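Local structure of beta-hexosaminidase LpqI (Mycobacterium tuberculosis H37Rv, 6GFV) at residues L15-P18 with R19-L22; D35-A38 with V39-Y43; T106-V109 with Q110-R113; L179-F182 with P183-R187. The protein cleaves terminal beta-1,4-linked N-acetylglucosamine from peptidoglycan fragments, a family 3 glycoside hydrolase step in mycobacterial cell-wall recycling. All coordinates share one frame; numbering follows the deposited sequence.

In the fold
From the N terminus, all four contacts are local and follow one another in series, each made within one unbroken run of chain; none encloses or crosses another. Contact 1 caps the start of helix 18-23, just ahead of strand 26-29. Contact 2 lies on helix 33-43, which links strand 26-29 to strand 47-50 of the barrel; its centre is about 16 Å from that of contact 1. Contact 3, about 44 Å from contact 1 between centres and across the chain's centre from it, opens helix 109-126 after helix 100-106. Contact 4 turns the chain out of strand 176-182 and holds Lys-180 and His-181, which probably bind substrate; its centre is about 22 Å from that of contact 3.

Contact 1: residues L15-P18 with R19-L22; sequences LLSP and RDKL
Ser-17 and Asp-20 meet where the loop turns into helix 18-23, and Ser-17 is the N-cap. Its OG lies between the backbone N and the carbonyl carbon (chi1 74°), which brings it 3.2 Å from Asp-20 N; the N-H...O angle of 165° makes this a nearly straight capping bond. Two backbone bonds then start the helix: Lys-21 N gives to Ser-17 O, and Leu-22 N to Pro-18 O at 3.1 Å. The backbone N of Ser-17 is served by a water 3.0 Å away, which accepts from it and donates to Asp-20 OD2 at 2.6 Å, so the carboxylate reaches back over the cap through one solvent molecule. OD1 of the same group is hydrogen-bonded to His-44 ND1. Apolar packing comes from Leu-16, whose CB rests 3.6 Å from Lys-21 CG. The Lys-21 chain bends at chi3 (-89°), and its NZ forms a salt bridge with Asp-327 of helix 323-337, while Arg-19 NH1 pairs with Glu-313 and Asp-310 of helix 305-317. With a serine oxygen accepting from one early N-H and a carboxylate close to the first turn, the chemistry is consistent with favourable electrostatics at the positive end of the helix dipole.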
ATOM      1  N   LEU A  15     -14.964 -15.550  12.579  1.00 25.28           N
ATOM      2  CA  LEU A  15     -16.220 -14.841  12.373  1.00 25.75           C
ATOM      3  C   LEU A  15     -16.705 -14.806  10.934  1.00 24.16           C
ATOM      4  O   LEU A  15     -17.863 -14.506  10.690  1.00 25.29           O
ATOM      5  CB  LEU A  15     -16.092 -13.398  12.853  1.00 27.25           C
ATOM      6  CG  LEU A  15     -15.525 -13.174  14.240  1.00 32.72           C
ATOM      7  CD1 LEU A  15     -15.463 -11.685  14.471  1.00 34.91           C
ATOM      8  CD2 LEU A  15     -16.394 -13.858  15.285  1.00 35.21           C
ATOM      9  N   LEU A  16     -15.828 -15.081   9.976  1.00 23.60           N
ATOM     10  CA  LEU A  16     -16.157 -14.781   8.589  1.00 26.04           C
ATOM     11  C   LEU A  16     -16.301 -15.996   7.672  1.00 28.68           C
ATOM     12  O   LEU A  16     -15.642 -17.018   7.865  1.00 28.41           O
ATOM     13  CB  LEU A  16     -15.098 -13.841   8.013  1.00 24.87           C
ATOM     14  CG  LEU A  16     -14.898 -12.508   8.731  1.00 21.96           C
ATOM     15  CD1 LEU A  16     -13.779 -11.739   8.070  1.00 20.86           C
ATOM     16  CD2 LEU A  16     -16.181 -11.701   8.694  1.00 22.95           C
ATOM     17  N   SER A  17     -17.169 -15.864   6.671  1.00 23.47           N
ATOM     18  CA  SER A  17     -17.281 -16.833   5.590  1.00 23.37           C
ATOM     19  C   SER A  17     -16.006 -16.801   4.754  1.00 22.10           C
ATOM     20  O   SER A  17     -15.239 -15.853   4.857  1.00 21.42           O
ATOM     21  CB  SER A  17     -18.487 -16.509   4.714  1.00 24.13           C
ATOM     22  OG  SER A  17     -18.214 -15.375   3.911  1.00 23.62           O
ATOM     23  N   PRO A  18     -15.776 -17.817   3.905  1.00 21.78           N
ATOM     24  CA  PRO A  18     -14.554 -17.720   3.100  1.00 23.71           C
ATOM     25  C   PRO A  18     -14.564 -16.539   2.127  1.00 20.23           C
ATOM     26  O   PRO A  18     -13.544 -15.879   1.967  1.00 19.31           O
ATOM     27  CB  PRO A  18     -14.521 -19.058   2.354  1.00 22.42           C
ATOM     28  CG  PRO A  18     -15.251 -19.988   3.252  1.00 23.31           C
ATOM     29  CD  PRO A  18     -16.382 -19.156   3.808  1.00 22.38           C
ATOM     30  N   ARG A  19     -15.706 -16.267   1.511  1.00 21.01           N
ATOM     31  CA  ARG A  19     -15.814 -15.158   0.575  1.00 20.81           C
ATOM     32  C   ARG A  19     -15.516 -13.812   1.246  1.00 20.64           C
ATOM     33  O   ARG A  19     -14.792 -12.989   0.696  1.00 19.87           O
ATOM     34  CB  ARG A  19     -17.206 -15.146  -0.059  1.00 21.82           C
ATOM     35  CG  ARG A  19     -17.398 -14.123  -1.158  1.00 21.67           C
ATOM     36  CD  ARG A  19     -18.624 -14.467  -1.997  1.00 25.30           C
ATOM     37  NE  ARG A  19     -18.851 -13.524  -3.086  1.00 22.45           N
ATOM     38  CZ  ARG A  19     -18.522 -13.740  -4.355  1.00 26.25           C
ATOM     39  NH1 ARG A  19     -17.943 -14.876  -4.717  1.00 21.41           N
ATOM     40  NH2 ARG A  19     -18.776 -12.815  -5.270  1.00 27.73           N
ATOM     41  N   ASP A  20     -16.063 -13.598   2.436  1.00 21.36           N
ATOM     42  CA  ASP A  20     -15.828 -12.349   3.156  1.00 21.28           C
ATOM     43  C   ASP A  20     -14.379 -12.230   3.666  1.00 20.22           C
ATOM     44  O   ASP A  20     -13.865 -11.133   3.777  1.00 19.79           O
ATOM     45  CB  ASP A  20     -16.803 -12.197   4.328  1.00 22.36           C
ATOM     46  CG  ASP A  20     -18.195 -11.739   3.892  1.00 23.67           C
ATOM     47  OD1 ASP A  20     -18.355 -11.227   2.769  1.00 23.22           O
ATOM     48  OD2 ASP A  20     -19.137 -11.887   4.690  1.00 24.36           O
ATOM     49  N   LYS A  21     -13.730 -13.347   3.981  1.00 19.82           N
ATOM     50  CA  LYS A  21     -12.306 -13.307   4.331  1.00 18.76           C
ATOM     51  C   LYS A  21     -11.489 -12.793   3.152  1.00 17.78           C
ATOM     52  O   LYS A  21     -10.676 -11.882   3.308  1.00 17.14           O
ATOM     53  CB  LYS A  21     -11.785 -14.691   4.768  1.00 18.52           C
ATOM     54  CG  LYS A  21     -12.405 -15.190   6.054  1.00 19.39           C
ATOM     55  CD  LYS A  21     -11.553 -16.232   6.741  1.00 18.96           C
ATOM     56  CE  LYS A  21     -11.891 -17.619   6.263  1.00 23.80           C
ATOM     57  NZ  LYS A  21     -11.336 -18.651   7.188  1.00 19.08           N
ATOM     58  N   LEU A  22     -11.716 -13.390   1.980  1.00 17.70           N
ATOM     59  CA  LEU A  22     -11.085 -12.957   0.735  1.00 16.86           C
ATOM     60  C   LEU A  22     -11.359 -11.468   0.483  1.00 16.97           C
ATOM     61  O   LEU A  22     -10.456 -10.714   0.147  1.00 16.15           O
ATOM     62  CB  LEU A  22     -11.583 -13.807  -0.450  1.00 17.01           C
ATOM     63  CG  LEU A  22     -11.283 -15.317  -0.462  1.00 16.84           C
ATOM     64  CD1 LEU A  22     -12.200 -16.117  -1.386  1.00 17.42           C
ATOM     65  CD2 LEU A  22      -9.815 -15.592  -0.799  1.00 15.59           C
TER
HETATM   66  O   HOH W   1     -19.052 -13.535   6.654  1.00 23.91           O

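Contact 2: residues D35-A38 with V39-Y43; sequences DAQA and VVTNY
Val-39 N donates to Asp-35 O at 3.1 Å, the first of four successive i to i+4 bonds that join these residues into one helical run. The side chain of Val-39 puts CG1 between the backbone N and the carbonyl carbon (chi1 77°), and this methyl lies 3.3 Å from Ala-36 O. Beyond the two segments Val-39 packs on Val-305 of helix 305-317. Next, Val-40 N donates to Ala-36 O at 3.2 Å, and its CG2 also touches that oxygen, at 3.4 Å; the residue is buried against Ile-66 of helix 62-69. Thr-41 grips Gln-37 O twice. Thr-41 N and OG1 are each 3.1 Å from Gln-37 O and approach from opposite faces of the carbonyl plane. OG1 can do so because it stands anti to the carbonyl carbon (chi1 -69°), turned back toward the preceding helical turn. The Gln-37 chain bends at chi2, and Gln-37 OE1 lies 3.1 Å from Thr-41 OG1. Asn-42 N continues the series to Ala-38 O at 3.0 Å, and Asn-42 CB lies over one face of the Tyr-43 ring, 3.7 Å above its plane and toward the rim. Tyr-43 N closes the last turn on Val-39 O. This is the helix of a beta-alpha-beta crossover, between parallel strands 26-29 and 47-50, as expected in the TIM-barrel domain of family 3 glycoside hydrolases.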
ATOM      1  N   ASP A  35     -20.545   4.798  -6.160  1.00 16.04           N
ATOM      2  CA  ASP A  35     -19.688   3.668  -6.513  1.00 15.98           C
ATOM      3  C   ASP A  35     -19.103   3.029  -5.245  1.00 15.58           C
ATOM      4  O   ASP A  35     -19.113   1.819  -5.078  1.00 15.86           O
ATOM      5  CB  ASP A  35     -18.577   4.133  -7.457  1.00 15.67           C
ATOM      6  CG  ASP A  35     -17.764   2.978  -8.050  1.00 15.74           C
ATOM      7  OD1 ASP A  35     -18.240   1.840  -8.099  1.00 17.08           O
ATOM      8  OD2 ASP A  35     -16.651   3.229  -8.498  1.00 15.39           O
ATOM      9  N   ALA A  36     -18.600   3.867  -4.350  1.00 15.02           N
ATOM     10  CA  ALA A  36     -18.037   3.382  -3.105  1.00 14.72           C
ATOM     11  C   ALA A  36     -19.100   2.699  -2.226  1.00 15.28           C
ATOM     12  O   ALA A  36     -18.877   1.605  -1.719  1.00 15.45           O
ATOM     13  CB  ALA A  36     -17.374   4.517  -2.364  1.00 14.16           C
ATOM     14  N   GLN A  37     -20.259   3.334  -2.066  1.00 15.66           N
ATOM     15  CA  GLN A  37     -21.335   2.768  -1.256  1.00 16.32           C
ATOM     16  C   GLN A  37     -21.796   1.414  -1.796  1.00 17.00           C
ATOM     17  O   GLN A  37     -22.069   0.499  -1.026  1.00 17.47           O
ATOM     18  CB  GLN A  37     -22.521   3.741  -1.171  1.00 16.65           C
ATOM     19  CG  GLN A  37     -23.711   3.253  -0.363  1.00 17.44           C
ATOM     20  CD  GLN A  37     -23.401   3.069   1.115  1.00 38.51           C
ATOM     21  OE1 GLN A  37     -22.842   2.047   1.525  1.00 40.94           O
ATOM     22  NE2 GLN A  37     -23.764   4.056   1.924  1.00 33.34           N
ATOM     23  N   ALA A  38     -21.862   1.273  -3.113  1.00 17.15           N
ATOM     24  CA  ALA A  38     -22.324   0.020  -3.694  1.00 17.92           C
ATOM     25  C   ALA A  38     -21.308  -1.116  -3.507  1.00 17.78           C
ATOM     26  O   ALA A  38     -21.688  -2.227  -3.167  1.00 18.45           O
ATOM     27  CB  ALA A  38     -22.647   0.198  -5.177  1.00 18.23           C
ATOM     28  N   VAL A  39     -20.027  -0.840  -3.722  1.00 16.99           N
ATOM     29  CA  VAL A  39     -19.041  -1.915  -3.634  1.00 16.86           C
ATOM     30  C   VAL A  39     -18.918  -2.419  -2.186  1.00 16.89           C
ATOM     31  O   VAL A  39     -18.826  -3.625  -1.969  1.00 17.35           O
ATOM     32  CB  VAL A  39     -17.666  -1.486  -4.207  1.00 16.05           C
ATOM     33  CG1 VAL A  39     -16.894  -0.592  -3.243  1.00 15.25           C
ATOM     34  CG2 VAL A  39     -16.840  -2.721  -4.600  1.00 19.98           C
ATOM     35  N   VAL A  40     -18.991  -1.521  -1.202  1.00 16.55           N
ATOM     36  CA  VAL A  40     -18.974  -1.912   0.210  1.00 16.73           C
ATOM     37  C   VAL A  40     -20.226  -2.707   0.622  1.00 27.16           C
ATOM     38  O   VAL A  40     -20.120  -3.742   1.276  1.00 18.31           O
ATOM     39  CB  VAL A  40     -18.841  -0.684   1.147  1.00 16.26           C
ATOM     40  CG1 VAL A  40     -18.961  -1.098   2.601  1.00 16.68           C
ATOM     41  CG2 VAL A  40     -17.513   0.020   0.924  1.00 15.31           C
ATOM     42  N   THR A  41     -21.407  -2.231   0.235  1.00 18.28           N
ATOM     43  CA  THR A  41     -22.651  -2.889   0.617  1.00 19.40           C
ATOM     44  C   THR A  41     -22.791  -4.279  -0.015  1.00 20.16           C
ATOM     45  O   THR A  41     -23.223  -5.227   0.641  1.00 21.05           O
ATOM     46  CB  THR A  41     -23.883  -2.014   0.241  1.00 19.72           C
ATOM     47  OG1 THR A  41     -23.912  -0.852   1.075  1.00 19.27           O
ATOM     48  CG2 THR A  41     -25.191  -2.770   0.439  1.00 20.99           C
ATOM     49  N   ASN A  42     -22.402  -4.401  -1.280  1.00 19.92           N
ATOM     50  CA  ASN A  42     -22.638  -5.629  -2.024  1.00 20.76           C
ATOM     51  C   ASN A  42     -21.525  -6.689  -1.951  1.00 20.63           C
ATOM     52  O   ASN A  42     -21.791  -7.876  -2.115  1.00 21.55           O
ATOM     53  CB  ASN A  42     -22.907  -5.286  -3.481  1.00 20.81           C
ATOM     54  CG  ASN A  42     -24.197  -4.526  -3.656  1.00 24.53           C
ATOM     55  OD1 ASN A  42     -25.119  -4.678  -2.861  1.00 21.92           O
ATOM     56  ND2 ASN A  42     -24.262  -3.687  -4.678  1.00 25.02           N
ATOM     57  N   TYR A  43     -20.293  -6.259  -1.699  1.00 19.57           N
ATOM     58  CA  TYR A  43     -19.155  -7.179  -1.765  1.00 19.35           C
ATOM     59  C   TYR A  43     -18.255  -7.140  -0.535  1.00 18.78           C
ATOM     60  O   TYR A  43     -17.354  -7.971  -0.405  1.00 21.91           O
ATOM     61  CB  TYR A  43     -18.339  -6.890  -3.031  1.00 18.73           C
ATOM     62  CG  TYR A  43     -19.161  -7.076  -4.284  1.00 24.18           C
ATOM     63  CD1 TYR A  43     -19.546  -8.345  -4.693  1.00 20.50           C
ATOM     64  CD2 TYR A  43     -19.563  -5.989  -5.051  1.00 19.23           C
ATOM     65  CE1 TYR A  43     -20.304  -8.527  -5.825  1.00 23.29           C
ATOM     66  CE2 TYR A  43     -20.327  -6.163  -6.194  1.00 20.00           C
ATOM     67  CZ  TYR A  43     -20.701  -7.434  -6.571  1.00 21.04           C
ATOM     68  OH  TYR A  43     -21.463  -7.631  -7.698  1.00 21.93           O
TER

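Contact 3: residues T106-V109 with Q110-R113; sequences TRTV and QQVR
Thr-108 and Gln-111 exchange a reciprocal pair of hydrogen bonds, the capping box that opens helix 109-126. In one direction Gln-111 N donates to Thr-108 OG1 at 3.0 Å, with an N-H...O angle of 164°. In the other, Thr-108 N donates to Gln-111 OE1 at 2.9 Å, in the amide's carbonyl plane and on a lone pair of OE1. Two torsions set up the pair. Thr-108 holds OG1 between its backbone N and carbonyl carbon (chi1 72°), directed at the first turn. Gln-111 turns CG anti to its carbonyl carbon (chi1 -76°) and then runs extended, so that the amide returns to the backbone before the helix. The two side chains cross at about a right angle, and Gln-111 CG comes 3.4 Å from Thr-108 OG1. Arg-107 lies across the same glutamine, again nearly perpendicular, its CB 3.4 Å from Gln-111 OE1. Water reinforces the box: one molecule donates to both OE1 and Thr-106 O, while another accepts from Arg-107 NH1 at the guanidinium edge and donates to Gln-111 O. Behind the cap, Val-112 N bonds to Thr-108 O and, weakly, to Val-109 O, which also accepts from Arg-113 N. Val-112 CG2 sits 3.2 Å from Thr-108 O. Helix 100-106 ends just upstream; helix 156-172 lies alongside, where Tyr-162 touches Val-109 and Val-112 and bonds through OH to Arg-107 O, and Asp-172 forms a salt bridge with Arg-113.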
ATOM      1  N   THR A 106      15.642  21.892   1.574  1.00 18.48           N
ATOM      2  CA  THR A 106      15.263  23.216   2.037  1.00 18.60           C
ATOM      3  C   THR A 106      14.730  23.256   3.479  1.00 18.05           C
ATOM      4  O   THR A 106      14.575  24.339   4.031  1.00 18.16           O
ATOM      5  CB  THR A 106      14.206  23.833   1.091  1.00 20.32           C
ATOM      6  OG1 THR A 106      13.051  22.987   1.028  1.00 18.85           O
ATOM      7  CG2 THR A 106      14.768  23.988  -0.312  1.00 22.71           C
ATOM      8  N   ARG A 107      14.463  22.092   4.082  1.00 17.49           N
ATOM      9  CA  ARG A 107      13.986  22.019   5.468  1.00 16.99           C
ATOM     10  C   ARG A 107      14.737  20.953   6.291  1.00 16.74           C
ATOM     11  O   ARG A 107      15.248  19.976   5.735  1.00 16.76           O
ATOM     12  CB  ARG A 107      12.474  21.727   5.520  1.00 16.60           C
ATOM     13  CG  ARG A 107      11.576  22.651   4.681  1.00 16.70           C
ATOM     14  CD  ARG A 107      10.097  22.651   5.128  1.00 16.24           C
ATOM     15  NE  ARG A 107       9.244  23.317   4.134  1.00 21.38           N
ATOM     16  CZ  ARG A 107       7.948  23.601   4.272  1.00 20.80           C
ATOM     17  NH1 ARG A 107       7.284  23.306   5.389  1.00 15.75           N
ATOM     18  NH2 ARG A 107       7.307  24.202   3.276  1.00 16.51           N
ATOM     19  N   THR A 108      14.798  21.133   7.610  1.00 18.93           N
ATOM     20  CA  THR A 108      15.424  20.142   8.486  1.00 18.90           C
ATOM     21  C   THR A 108      14.586  18.881   8.563  1.00 20.00           C
ATOM     22  O   THR A 108      13.460  18.847   8.085  1.00 16.88           O
ATOM     23  CB  THR A 108      15.624  20.648   9.927  1.00 16.22           C
ATOM     24  OG1 THR A 108      14.357  20.718  10.593  1.00 15.76           O
ATOM     25  CG2 THR A 108      16.300  21.993   9.948  1.00 16.78           C
ATOM     26  N   VAL A 109      15.142  17.856   9.198  1.00 15.51           N
ATOM     27  CA  VAL A 109      14.462  16.582   9.383  1.00 17.18           C
ATOM     28  C   VAL A 109      13.250  16.757  10.301  1.00 14.56           C
ATOM     29  O   VAL A 109      12.180  16.224  10.050  1.00 14.22           O
ATOM     30  CB  VAL A 109      15.443  15.531   9.950  1.00 18.72           C
ATOM     31  CG1 VAL A 109      14.717  14.348  10.528  1.00 14.39           C
ATOM     32  CG2 VAL A 109      16.426  15.089   8.860  1.00 15.31           C
ATOM     33  N   GLN A 110      13.432  17.539  11.352  1.00 14.63           N
ATOM     34  CA  GLN A 110      12.358  17.829  12.279  1.00 14.31           C
ATOM     35  C   GLN A 110      11.242  18.652  11.625  1.00 14.31           C
ATOM     36  O   GLN A 110      10.079  18.407  11.886  1.00 16.22           O
ATOM     37  CB  GLN A 110      12.909  18.557  13.497  1.00 22.90           C
ATOM     38  CG  GLN A 110      11.869  18.880  14.531  1.00 25.40           C
ATOM     39  CD  GLN A 110      12.437  19.646  15.702  1.00 33.63           C
ATOM     40  OE1 GLN A 110      12.777  20.821  15.585  1.00 38.38           O
ATOM     41  NE2 GLN A 110      12.569  18.977  16.834  1.00 37.11           N
ATOM     42  N   GLN A 111      11.596  19.620  10.781  1.00 14.74           N
ATOM     43  CA  GLN A 111      10.600  20.398  10.036  1.00 14.81           C
ATOM     44  C   GLN A 111       9.810  19.509   9.084  1.00 14.58           C
ATOM     45  O   GLN A 111       8.641  19.751   8.811  1.00 14.45           O
ATOM     46  CB  GLN A 111      11.254  21.528   9.240  1.00 15.37           C
ATOM     47  CG  GLN A 111      11.697  22.754  10.043  1.00 19.40           C
ATOM     48  CD  GLN A 111      12.378  23.799   9.169  1.00 16.26           C
ATOM     49  OE1 GLN A 111      13.214  23.468   8.333  1.00 16.55           O
ATOM     50  NE2 GLN A 111      12.001  25.067   9.346  1.00 16.48           N
ATOM     51  N   VAL A 112      10.452  18.463   8.583  1.00 14.57           N
ATOM     52  CA  VAL A 112       9.759  17.548   7.704  1.00 14.38           C
ATOM     53  C   VAL A 112       8.779  16.705   8.509  1.00 13.85           C
ATOM     54  O   VAL A 112       7.675  16.436   8.051  1.00 13.68           O
ATOM     55  CB  VAL A 112      10.748  16.665   6.917  1.00 14.62           C
ATOM     56  CG1 VAL A 112      10.022  15.522   6.245  1.00 14.29           C
ATOM     57  CG2 VAL A 112      11.498  17.528   5.882  1.00 15.14           C
ATOM     58  N   ARG A 113       9.182  16.309   9.713  1.00 12.39           N
ATOM     59  CA  ARG A 113       8.275  15.621  10.632  1.00 12.54           C
ATOM     60  C   ARG A 113       7.070  16.515  10.973  1.00 12.90           C
ATOM     61  O   ARG A 113       5.950  16.040  11.017  1.00 12.93           O
ATOM     62  CB  ARG A 113       9.009  15.198  11.910  1.00 12.69           C
ATOM     63  CG  ARG A 113       8.169  14.325  12.831  1.00 12.82           C
ATOM     64  CD  ARG A 113       8.863  14.013  14.142  1.00 13.04           C
ATOM     65  NE  ARG A 113       7.985  13.244  15.014  1.00 13.21           N
ATOM     66  CZ  ARG A 113       8.381  12.613  16.111  1.00 13.37           C
ATOM     67  NH1 ARG A 113       9.658  12.644  16.467  1.00 15.86           N
ATOM     68  NH2 ARG A 113       7.508  11.936  16.844  1.00 13.55           N
TER
HETATM   69  O   HOH W   2      15.040  25.121   6.785  1.00 20.45           O
HETATM   70  O   HOH W   3       7.812  22.244   8.292  1.00 13.46           O
HETATM   71  O   HOH W   4      14.400  22.088  12.877  1.00 23.27           O

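Contact 4: residues L179-F182 with P183-R187; sequences LKHF and PGHGR
His-181 and His-185 form a T-shaped pair, the edge of the His-185 ring toward the face of His-181, with centroids 5.5 Å apart and planes at 71°. The His-181 side chain sets CG anti to the carbonyl carbon (chi1 -47°), turning the ring between two neighbours: Lys-180 CB lies over the centre of one face, His-185 CD2 over the opposite one, toward the rim. The ring also lies beside Asp-268, the probable nucleophile, and Arg-150, a probable substrate-binding residue. Lys-180 and His-181 probably bind substrate, and the peptide between them is cis; here strand 176-182 of the family 3 barrel turns a corner into a loop at the probable active site. His-181 O accepts from Gly-184 N at 2.8 Å, a rather bent bond that closes the turn. A second cis peptide, before Pro-183, brings this proline over the Phe-182 ring. Phe-182 CB is 3.4 Å from Pro-183 N, CG 3.5 Å from Pro-183 CA, and CD1, CE1 and CZ lie 3.8, 3.9 and 4.1 Å from Pro-183 CB, which stands 3.8 Å from the ring centroid and 13° off its normal, a CH-pi contact. Tyr-213 meets the ring edge-to-face, and His-185 NE2 is hydrogen-bonded to Ser-192 OG.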
ATOM      1  N   LEU A 179       5.837   2.484   3.152  1.00  9.84           N
ATOM      2  CA  LEU A 179       7.095   2.628   2.406  1.00 10.01           C
ATOM      3  C   LEU A 179       6.982   2.012   1.003  1.00 10.10           C
ATOM      4  O   LEU A 179       6.387   0.953   0.832  1.00 12.95           O
ATOM      5  CB  LEU A 179       8.255   1.958   3.181  1.00 10.04           C
ATOM      6  CG  LEU A 179       8.333   2.067   4.717  1.00 10.04           C
ATOM      7  CD1 LEU A 179       9.511   1.239   5.261  1.00 11.05           C
ATOM      8  CD2 LEU A 179       8.448   3.500   5.205  1.00 10.21           C
ATOM      9  N   LYS A 180       7.569   2.672   0.004  1.00 15.57           N
ATOM     10  CA  LYS A 180       7.502   2.188  -1.378  1.00 10.65           C
ATOM     11  C   LYS A 180       8.731   2.622  -2.199  1.00 11.10           C
ATOM     12  O   LYS A 180       9.395   3.586  -1.828  1.00 11.25           O
ATOM     13  CB  LYS A 180       6.194   2.671  -2.042  1.00 10.76           C
ATOM     14  CG  LYS A 180       5.970   4.179  -2.114  1.00 10.98           C
ATOM     15  CD  LYS A 180       4.537   4.509  -2.592  1.00 11.12           C
ATOM     16  CE  LYS A 180       4.391   5.966  -3.055  1.00 12.16           C
ATOM     17  NZ  LYS A 180       3.017   6.357  -3.529  1.00 11.80           N
ATOM     18  N   HIS A 181       9.068   1.923  -3.291  1.00 11.40           N
ATOM     19  CA  HIS A 181       8.501   0.654  -3.747  1.00 11.34           C
ATOM     20  C   HIS A 181       9.523  -0.500  -3.591  1.00 11.37           C
ATOM     21  O   HIS A 181      10.508  -0.557  -4.327  1.00 16.11           O
ATOM     22  CB  HIS A 181       8.089   0.743  -5.226  1.00 11.86           C
ATOM     23  CG  HIS A 181       7.297   1.968  -5.576  1.00 12.05           C
ATOM     24  ND1 HIS A 181       7.841   3.233  -5.604  1.00 12.72           N
ATOM     25  CD2 HIS A 181       5.998   2.114  -5.914  1.00 12.12           C
ATOM     26  CE1 HIS A 181       6.907   4.105  -5.931  1.00 12.50           C
ATOM     27  NE2 HIS A 181       5.778   3.452  -6.117  1.00 12.39           N
ATOM     28  N   PHE A 182       9.287  -1.415  -2.667  1.00 12.98           N
ATOM     29  CA  PHE A 182      10.230  -2.509  -2.385  1.00 13.18           C
ATOM     30  C   PHE A 182      10.454  -3.421  -3.613  1.00 11.52           C
ATOM     31  O   PHE A 182       9.500  -3.803  -4.283  1.00 11.59           O
ATOM     32  CB  PHE A 182       9.698  -3.314  -1.183  1.00 10.74           C
ATOM     33  CG  PHE A 182      10.642  -4.382  -0.657  1.00 10.86           C
ATOM     34  CD1 PHE A 182      10.613  -5.665  -1.165  1.00 11.08           C
ATOM     35  CD2 PHE A 182      11.499  -4.114   0.391  1.00 10.86           C
ATOM     36  CE1 PHE A 182      11.459  -6.657  -0.660  1.00 11.27           C
ATOM     37  CE2 PHE A 182      12.351  -5.096   0.891  1.00 11.08           C
ATOM     38  CZ  PHE A 182      12.328  -6.363   0.358  1.00 11.27           C
ATOM     39  N   PRO A 183      11.717  -3.805  -3.891  1.00 11.88           N
ATOM     40  CA  PRO A 183      12.939  -3.525  -3.137  1.00 11.95           C
ATOM     41  C   PRO A 183      13.781  -2.411  -3.729  1.00 12.38           C
ATOM     42  O   PRO A 183      14.991  -2.431  -3.553  1.00 12.74           O
ATOM     43  CB  PRO A 183      13.690  -4.844  -3.228  1.00 12.98           C
ATOM     44  CG  PRO A 183      13.396  -5.292  -4.634  1.00 12.63           C
ATOM     45  CD  PRO A 183      11.966  -4.842  -4.912  1.00 12.34           C
ATOM     46  N   GLY A 184      13.167  -1.468  -4.433  1.00 12.47           N
ATOM     47  CA  GLY A 184      13.886  -0.290  -4.878  1.00 12.96           C
ATOM     48  C   GLY A 184      13.644   0.052  -6.331  1.00 13.52           C
ATOM     49  O   GLY A 184      14.088  -0.668  -7.212  1.00 14.01           O
ATOM     50  N   HIS A 185      12.930   1.153  -6.560  1.00 13.55           N
ATOM     51  CA  HIS A 185      12.560   1.630  -7.899  1.00 14.18           C
ATOM     52  C   HIS A 185      13.497   2.704  -8.439  1.00 14.97           C
ATOM     53  O   HIS A 185      13.422   3.060  -9.598  1.00 15.71           O
ATOM     54  CB  HIS A 185      11.130   2.210  -7.866  1.00 13.87           C
ATOM     55  CG  HIS A 185      10.389   2.119  -9.160  1.00 14.42           C
ATOM     56  ND1 HIS A 185      10.933   2.501 -10.368  1.00 15.36           N
ATOM     57  CD2 HIS A 185       9.133   1.692  -9.431  1.00 14.27           C
ATOM     58  CE1 HIS A 185      10.039   2.323 -11.324  1.00 15.78           C
ATOM     59  NE2 HIS A 185       8.937   1.835 -10.780  1.00 15.12           N
ATOM     60  N   GLY A 186      14.335   3.258  -7.575  1.00 14.92           N
ATOM     61  CA  GLY A 186      15.124   4.428  -7.916  1.00 15.70           C
ATOM     62  C   GLY A 186      16.023   4.325  -9.134  1.00 19.43           C
ATOM     63  O   GLY A 186      16.186   5.297  -9.876  1.00 17.58           O
ATOM     64  N   ARG A 187      16.621   3.155  -9.348  1.00 17.99           N
ATOM     65  CA  ARG A 187      17.455   2.963 -10.529  1.00 17.94           C
ATOM     66  C   ARG A 187      16.839   1.957 -11.511  1.00 18.08           C
ATOM     67  O   ARG A 187      17.552   1.303 -12.243  1.00 18.79           O
ATOM     68  CB  ARG A 187      18.868   2.526 -10.120  1.00 18.29           C
ATOM     69  CG  ARG A 187      19.592   3.526  -9.222  1.00 33.65           C
ATOM     70  CD  ARG A 187      19.739   2.967  -7.804  1.00 37.84           C
ATOM     71  NE  ARG A 187      20.218   3.920  -6.799  1.00 38.03           N
ATOM     72  CZ  ARG A 187      21.491   4.285  -6.649  1.00 38.11           C
ATOM     73  NH1 ARG A 187      22.424   3.807  -7.461  1.00 45.84           N
ATOM     74  NH2 ARG A 187      21.835   5.139  -5.698  1.00 27.83           N
TER